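Local coordinates for protein CRISPR-associated endoribonuclease Cse3 (Thermus thermophilus, PDB 2Y8Y) that cleaves CRISPR transcripts into crRNA as an endoribonuclease of bacterial antiviral defence and keeps hold of the processed product, at residues R98-R104 and G209-P215; W149-Q154 and V178-R183. One frame throughout, in Å; residues are numbered along the deposited sequence.

Contact 1: residues R98-R104 and G209-P215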
loop_
_atom_site.group_PDB
_atom_site.type_symbol
_atom_site.label_atom_id
_atom_site.label_comp_id
_atom_site.label_asym_id
_atom_site.label_seq_id
_atom_site.Cartn_x
_atom_site.Cartn_y
_atom_site.Cartn_z
ATOM N N ARG A 98 -11.797 12.724 -10.373
ATOM C CA ARG A 98 -11.666 12.869 -8.932
ATOM C C ARG A 98 -11.885 11.536 -8.232
ATOM O O ARG A 98 -12.843 10.809 -8.531
ATOM C CB ARG A 98 -12.676 13.897 -8.431
ATOM C CG ARG A 98 -12.352 15.312 -8.873
ATOM C CD ARG A 98 -13.424 16.295 -8.435
ATOM N NE ARG A 98 -12.871 17.623 -8.192
ATOM C CZ ARG A 98 -12.734 18.562 -9.122
ATOM N NH1 ARG A 98 -13.113 18.322 -10.370
ATOM N NH2 ARG A 98 -12.221 19.744 -8.802
ATOM N N LEU A 99 -11.005 11.227 -7.281
ATOM C CA LEU A 99 -11.050 9.950 -6.579
ATOM C C LEU A 99 -10.754 10.140 -5.105
ATOM O O LEU A 99 -9.935 10.974 -4.738
ATOM C CB LEU A 99 -10.007 8.994 -7.158
ATOM C CG LEU A 99 -10.157 8.678 -8.645
ATOM C CD1 LEU A 99 -8.901 8.010 -9.150
ATOM C CD2 LEU A 99 -11.400 7.810 -8.871
ATOM N N ARG A 100 -11.405 9.352 -4.256
ATOM C CA ARG A 100 -10.952 9.228 -2.874
ATOM C C ARG A 100 -9.750 8.306 -2.840
ATOM O O ARG A 100 -9.591 7.430 -3.699
ATOM C CB ARG A 100 -12.062 8.645 -1.997
ATOM C CG ARG A 100 -13.331 9.472 -1.966
ATOM C CD ARG A 100 -14.444 8.765 -1.174
ATOM N NE ARG A 100 -14.991 7.617 -1.893
ATOM C CZ ARG A 100 -14.687 6.347 -1.640
ATOM N NH1 ARG A 100 -13.837 6.039 -0.670
ATOM N NH2 ARG A 100 -15.243 5.377 -2.356
ATOM N N PHE A 101 -8.888 8.494 -1.851
ATOM C CA PHE A 101 -7.740 7.606 -1.714
ATOM C C PHE A 101 -7.422 7.283 -0.262
ATOM O O PHE A 101 -7.799 8.017 0.662
ATOM C CB PHE A 101 -6.495 8.192 -2.385
ATOM C CG PHE A 101 -5.848 9.296 -1.593
ATOM C CD1 PHE A 101 -6.272 10.608 -1.734
ATOM C CD2 PHE A 101 -4.830 9.013 -0.688
ATOM C CE1 PHE A 101 -5.697 11.635 -0.984
ATOM C CE2 PHE A 101 -4.247 10.033 0.071
ATOM C CZ PHE A 101 -4.672 11.342 -0.077
ATOM N N ARG A 102 -6.723 6.171 -0.091
ATOM C CA ARG A 102 -6.166 5.773 1.191
ATOM C C ARG A 102 -4.760 5.263 0.921
ATOM O O ARG A 102 -4.525 4.544 -0.061
ATOM C CB ARG A 102 -7.032 4.678 1.820
ATOM C CG ARG A 102 -6.519 4.162 3.161
ATOM C CD ARG A 102 -7.499 3.204 3.818
ATOM N NE ARG A 102 -8.676 3.926 4.294
ATOM C CZ ARG A 102 -9.014 4.062 5.576
ATOM N NH1 ARG A 102 -8.276 3.512 6.530
ATOM N NH2 ARG A 102 -10.109 4.734 5.904
ATOM N N LEU A 103 -3.814 5.662 1.775
ATOM C CA LEU A 103 -2.431 5.235 1.620
ATOM C C LEU A 103 -1.761 5.185 2.970
ATOM O O LEU A 103 -1.644 6.215 3.645
ATOM C CB LEU A 103 -1.638 6.196 0.725
ATOM C CG LEU A 103 -0.112 6.000 0.710
ATOM C CD1 LEU A 103 0.251 4.606 0.147
ATOM C CD2 LEU A 103 0.581 7.129 -0.084
ATOM N N ARG A 104 -1.304 3.998 3.353
ATOM C CA ARG A 104 -0.488 3.853 4.546
ATOM C C ARG A 104 0.961 3.828 4.088
ATOM O O ARG A 104 1.357 2.930 3.347
ATOM C CB ARG A 104 -0.823 2.549 5.270
ATOM C CG ARG A 104 -0.392 2.575 6.732
ATOM C CD ARG A 104 -0.611 1.232 7.423
ATOM N NE ARG A 104 -0.493 1.376 8.868
ATOM C CZ ARG A 104 -0.498 0.364 9.722
ATOM N NH1 ARG A 104 -0.592 -0.884 9.275
ATOM N NH2 ARG A 104 -0.394 0.604 11.025
ATOM N N GLY A 209 2.741 1.518 1.418
ATOM C CA GLY A 209 2.905 1.917 0.037
ATOM C C GLY A 209 1.748 1.606 -0.892
ATOM O O GLY A 209 1.777 2.021 -2.048
ATOM N N LEU A 210 0.720 0.903 -0.413
ATOM C CA LEU A 210 -0.420 0.619 -1.289
ATOM C C LEU A 210 -1.322 1.846 -1.416
ATOM O O LEU A 210 -2.035 2.212 -0.466
ATOM C CB LEU A 210 -1.225 -0.581 -0.780
ATOM C CG LEU A 210 -2.497 -0.930 -1.577
ATOM C CD1 LEU A 210 -2.196 -1.148 -3.052
ATOM C CD2 LEU A 210 -3.155 -2.171 -0.956
ATOM N N LEU A 211 -1.281 2.496 -2.573
ATOM C CA LEU A 211 -2.197 3.605 -2.817
ATOM C C LEU A 211 -3.473 3.010 -3.376
ATOM O O LEU A 211 -3.472 2.415 -4.461
ATOM C CB LEU A 211 -1.601 4.620 -3.795
ATOM C CG LEU A 211 -2.516 5.761 -4.237
ATOM C CD1 LEU A 211 -2.945 6.632 -3.066
ATOM C CD2 LEU A 211 -1.801 6.625 -5.248
ATOM N N SER A 212 -4.541 3.133 -2.601
ATOM C CA SER A 212 -5.864 2.684 -3.013
ATOM C C SER A 212 -6.696 3.879 -3.441
ATOM O O SER A 212 -6.749 4.884 -2.726
ATOM C CB SER A 212 -6.577 1.987 -1.849
ATOM O OG SER A 212 -5.850 0.868 -1.373
ATOM N N VAL A 213 -7.369 3.782 -4.588
ATOM C CA VAL A 213 -8.243 4.862 -5.037
ATOM C C VAL A 213 -9.598 4.305 -5.407
ATOM O O VAL A 213 -9.715 3.144 -5.810
ATOM C CB VAL A 213 -7.680 5.636 -6.251
ATOM C CG1 VAL A 213 -6.405 6.367 -5.873
ATOM C CG2 VAL A 213 -7.442 4.713 -7.458
ATOM N N ALA A 214 -10.617 5.147 -5.263
ATOM C CA ALA A 214 -11.978 4.779 -5.645
ATOM C C ALA A 214 -12.813 6.041 -5.803
ATOM O O ALA A 214 -12.541 7.043 -5.175
ATOM C CB ALA A 214 -12.579 3.859 -4.599
ATOM N N PRO A 215 -13.843 6.001 -6.657
ATOM C CA PRO A 215 -14.668 7.199 -6.851
ATOM C C PRO A 215 -15.313 7.704 -5.558
ATOM O O PRO A 215 -15.614 6.905 -4.669
ATOM C CB PRO A 215 -15.742 6.714 -7.827
ATOM C CG PRO A 215 -15.065 5.647 -8.613
ATOM C CD PRO A 215 -14.176 4.934 -7.617
HETATM O O HOH W 1 -1.809 1.564 2.041
#

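Contact 2: residues W149-Q154 and V178-R183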
loop_
_atom_site.group_PDB
_atom_site.type_symbol
_atom_site.label_atom_id
_atom_site.label_comp_id
_atom_site.label_asym_id
_atom_site.label_seq_id
_atom_site.Cartn_x
_atom_site.Cartn_y
_atom_site.Cartn_z
ATOM N N TRP A 149 -7.017 18.475 0.748
ATOM C CA TRP A 149 -8.005 17.496 1.149
ATOM C C TRP A 149 -7.335 16.191 1.545
ATOM O O TRP A 149 -7.389 15.192 0.818
ATOM C CB TRP A 149 -9.001 17.267 0.016
ATOM C CG TRP A 149 -10.275 16.689 0.487
ATOM C CD1 TRP A 149 -10.435 15.704 1.418
ATOM C CD2 TRP A 149 -11.588 17.077 0.081
ATOM N NE1 TRP A 149 -11.771 15.443 1.604
ATOM C CE2 TRP A 149 -12.501 16.278 0.795
ATOM C CE3 TRP A 149 -12.082 18.020 -0.825
ATOM C CZ2 TRP A 149 -13.880 16.391 0.633
ATOM C CZ3 TRP A 149 -13.449 18.131 -0.985
ATOM C CH2 TRP A 149 -14.332 17.320 -0.262
ATOM N N VAL A 150 -6.679 16.213 2.699
ATOM C CA VAL A 150 -6.049 15.020 3.229
ATOM C C VAL A 150 -6.089 15.045 4.747
ATOM O O VAL A 150 -5.976 16.102 5.360
ATOM C CB VAL A 150 -4.600 14.851 2.753
ATOM C CG1 VAL A 150 -3.712 15.981 3.282
ATOM C CG2 VAL A 150 -4.069 13.477 3.173
ATOM N N GLN A 151 -6.282 13.869 5.329
ATOM C CA GLN A 151 -6.231 13.688 6.773
ATOM C C GLN A 151 -5.172 12.653 7.084
ATOM O O GLN A 151 -4.985 11.693 6.310
ATOM C CB GLN A 151 -7.540 13.104 7.322
ATOM C CG GLN A 151 -8.847 13.686 6.825
ATOM C CD GLN A 151 -10.014 12.746 7.113
ATOM O OE1 GLN A 151 -10.375 11.914 6.279
ATOM N NE2 GLN A 151 -10.590 12.858 8.309
ATOM N N ILE A 152 -4.514 12.804 8.230
ATOM C CA ILE A 152 -3.724 11.717 8.792
ATOM C C ILE A 152 -4.584 11.022 9.844
ATOM O O ILE A 152 -4.897 11.599 10.871
ATOM C CB ILE A 152 -2.387 12.207 9.373
ATOM C CG1 ILE A 152 -1.504 12.756 8.250
ATOM C CG2 ILE A 152 -1.668 11.052 10.046
ATOM C CD1 ILE A 152 -0.238 13.438 8.734
ATOM N N LEU A 153 -4.982 9.791 9.542
ATOM C CA LEU A 153 -5.881 9.034 10.417
ATOM C C LEU A 153 -5.149 8.328 11.542
ATOM O O LEU A 153 -5.731 8.039 12.584
ATOM C CB LEU A 153 -6.626 7.977 9.609
ATOM C CG LEU A 153 -7.501 8.442 8.446
ATOM C CD1 LEU A 153 -8.204 7.240 7.835
ATOM C CD2 LEU A 153 -8.497 9.478 8.909
ATOM N N GLN A 154 -3.888 8.010 11.301
ATOM C CA GLN A 154 -3.088 7.247 12.250
ATOM C C GLN A 154 -1.642 7.538 11.940
ATOM O O GLN A 154 -1.254 7.673 10.780
ATOM C CB GLN A 154 -3.351 5.739 12.094
ATOM C CG GLN A 154 -2.664 4.909 13.185
ATOM C CD GLN A 154 -2.698 3.432 12.912
ATOM O OE1 GLN A 154 -2.383 2.991 11.814
ATOM N NE2 GLN A 154 -3.092 2.651 13.912
ATOM N N VAL A 178 2.280 6.051 8.459
ATOM C CA VAL A 178 1.371 7.177 8.453
ATOM C C VAL A 178 0.217 6.831 7.522
ATOM O O VAL A 178 0.437 6.558 6.328
ATOM C CB VAL A 178 2.093 8.438 7.946
ATOM C CG1 VAL A 178 1.152 9.630 7.938
ATOM C CG2 VAL A 178 3.292 8.734 8.810
ATOM N N LEU A 179 -0.998 6.810 8.064
ATOM C CA LEU A 179 -2.189 6.485 7.295
ATOM C C LEU A 179 -2.877 7.755 6.808
ATOM O O LEU A 179 -3.454 8.507 7.605
ATOM C CB LEU A 179 -3.154 5.649 8.144
ATOM C CG LEU A 179 -4.436 5.204 7.441
ATOM C CD1 LEU A 179 -4.126 4.314 6.236
ATOM C CD2 LEU A 179 -5.303 4.465 8.435
ATOM N N PHE A 180 -2.803 7.986 5.496
ATOM C CA PHE A 180 -3.410 9.146 4.849
ATOM C C PHE A 180 -4.734 8.749 4.211
ATOM O O PHE A 180 -4.856 7.658 3.630
ATOM C CB PHE A 180 -2.539 9.650 3.691
ATOM C CG PHE A 180 -1.172 10.155 4.075
ATOM C CD1 PHE A 180 -0.998 11.433 4.614
ATOM C CD2 PHE A 180 -0.047 9.392 3.794
ATOM C CE1 PHE A 180 0.279 11.923 4.892
ATOM C CE2 PHE A 180 1.223 9.863 4.074
ATOM C CZ PHE A 180 1.383 11.135 4.638
ATOM N N GLU A 181 -5.718 9.642 4.281
ATOM C CA GLU A 181 -6.963 9.483 3.525
ATOM C C GLU A 181 -7.365 10.842 2.992
ATOM O O GLU A 181 -7.235 11.845 3.689
ATOM C CB GLU A 181 -8.067 8.955 4.434
ATOM C CG GLU A 181 -9.336 8.619 3.704
ATOM C CD GLU A 181 -10.329 7.905 4.588
ATOM O OE1 GLU A 181 -10.866 8.550 5.510
ATOM O OE2 GLU A 181 -10.561 6.700 4.362
ATOM N N GLY A 182 -7.850 10.905 1.762
ATOM C CA GLY A 182 -8.262 12.182 1.227
ATOM C C GLY A 182 -8.885 12.065 -0.145
ATOM O O GLY A 182 -9.422 11.019 -0.512
ATOM N N ARG A 183 -8.826 13.166 -0.879
ATOM C CA ARG A 183 -9.359 13.203 -2.239
ATOM C C ARG A 183 -8.297 13.771 -3.164
ATOM O O ARG A 183 -7.580 14.718 -2.830
ATOM C CB ARG A 183 -10.643 14.039 -2.304
ATOM C CG ARG A 183 -11.798 13.444 -1.533
ATOM C CD ARG A 183 -13.050 14.306 -1.640
ATOM N NE ARG A 183 -13.620 14.329 -2.991
ATOM C CZ ARG A 183 -13.801 15.434 -3.709
ATOM N NH1 ARG A 183 -13.452 16.613 -3.213
ATOM N NH2 ARG A 183 -14.330 15.362 -4.920
#

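Contact 1: residues R98-R104 and G209-P215
Arg-100 and Ala-214 form one of two antiparallel hydrogen-bonded pairs that join strand 98-104 to the C-terminal strand. Arg-102 and Ser-212 form the other. The Arg-100 N to Ala-214 O bond is 2.7 Å long. In the second pair Ser-212 N donates to Arg-102 O in a nearly straight bond, with 169° at the hydrogen.

The pairing parts beyond Leu-211. There a water accepts from Arg-104 N at 2.8 Å and donates to Leu-210 O, filling in for a direct strand bond. Gly-209 N then closes the end on Arg-104 O. Its left-handed backbone calls for glycine, since a beta carbon would jam against the preceding carbonyl oxygen.

Apolar groups meet on the face of Phe-101, Leu-103, Leu-211 and Val-213. Leu-211 CD1 reaches Phe-101 CD2 at 3.9 Å. Its CG stands anti to the backbone N (chi1 174°), which carries CD1 across to the neighbouring strand. Leu-103 CB lies 4.0 Å from Leu-211 CD1. Leu-99 spreads over the chain end, with CD1 against Val-213 CB and CD2 beside the Pro-215 ring.

The other face carries Arg-100, Arg-102, Ser-212 and the small Ala-214. The Arg-100 chain bends at chi3 (-72°) and brings its guanidinium edge to Pro-215 O. Arg-100 NE and NH2 share Pro-215 O at 2.9 and 2.8 Å, but both bonds are weak and bent. The Arg-102 guanidinium makes a salt bridge with Glu-181, and Ser-212 OG bonds Arg-51.

The chemistry implies an edge strand with one apolar and one largely polar side. Its C-terminal residue probably gains electrostatic hold from Arg-100.

Contact 2: residues W149-Q154 and V178-R183
A long antiparallel hairpin of strands 150-160 and 173-186 contains this contact, and a beta bulge interrupts its regular ladder. Gln-151 and Glu-181 are the regular hydrogen-bonded pair, with Gln-151 N to Glu-181 O at 2.8 Å. Further on, Leu-153 N donates to Leu-179 O, while Leu-179 N bonds Gln-154 O at 2.9 Å. Two residues thus stand opposite Leu-179. The extra residue is Leu-153, whose psi of -27° departs from extended strand.

At the other end Arg-183 N bonds Trp-149 O. The Arg-183 side chain lies over one face of the indole. Its CD sits 3.3 Å from the centroid of the six-membered ring, a CH-pi contact. CZ lies over the same ring at 4.1 Å in a cation-pi arrangement, with the guanidinium plane steeply inclined to the ring, 67° away. NH1 is modelled too close to the indole, so the exact placing of the guanidinium, and with it the closeness of the cation-pi contact, is doubtful.

Phe-180 receives Val-150 and Ile-152 on the apolar face. Ile-152 runs alongside it, with CG1 3.9 Å from Phe-180 CE1. Val-150 CG2 crosses near Phe-180 CD1, and helix 123-136 packs on this side through Leu-130. Val-150 CA and Gly-182 CA are 4.1 Å apart in a non-hydrogen-bonded pair. Gly-182 CA makes a CA-H...O contact with Trp-149 O at 3.2 Å.

On the other face Leu-153 CD1 crosses the Glu-181 chain, 3.8 Å from its CB. Leu-153 and Gln-154, set against Leu-179, make a classic beta bulge, in a hairpin of the helix-backed sheet of a ferredoxin-like fold.

In the fold
From the N terminus, the chain first builds the sheet that holds strands 5-12, 49-52, 62-67 and 81-89. It then enters strand 98-110. Helix 123-136 and strand 139-144 follow. Contact 2 closes the long hairpin of strands 150-160 and 173-186. After helix 189-198 the chain returns to strand 211-214, and contact 1 closes the longer loop that encloses contact 2. Both contacts belong to one antiparallel sheet, where strands 98-110 and 173-186 are neighbours. Leu-103 O and Phe-180 N probably bond across that seam, at 2.8 Å. The order 211-214, 98-110, 173-186, 139-144 matches a ferredoxin-like domain, consistent with the Cas6 family.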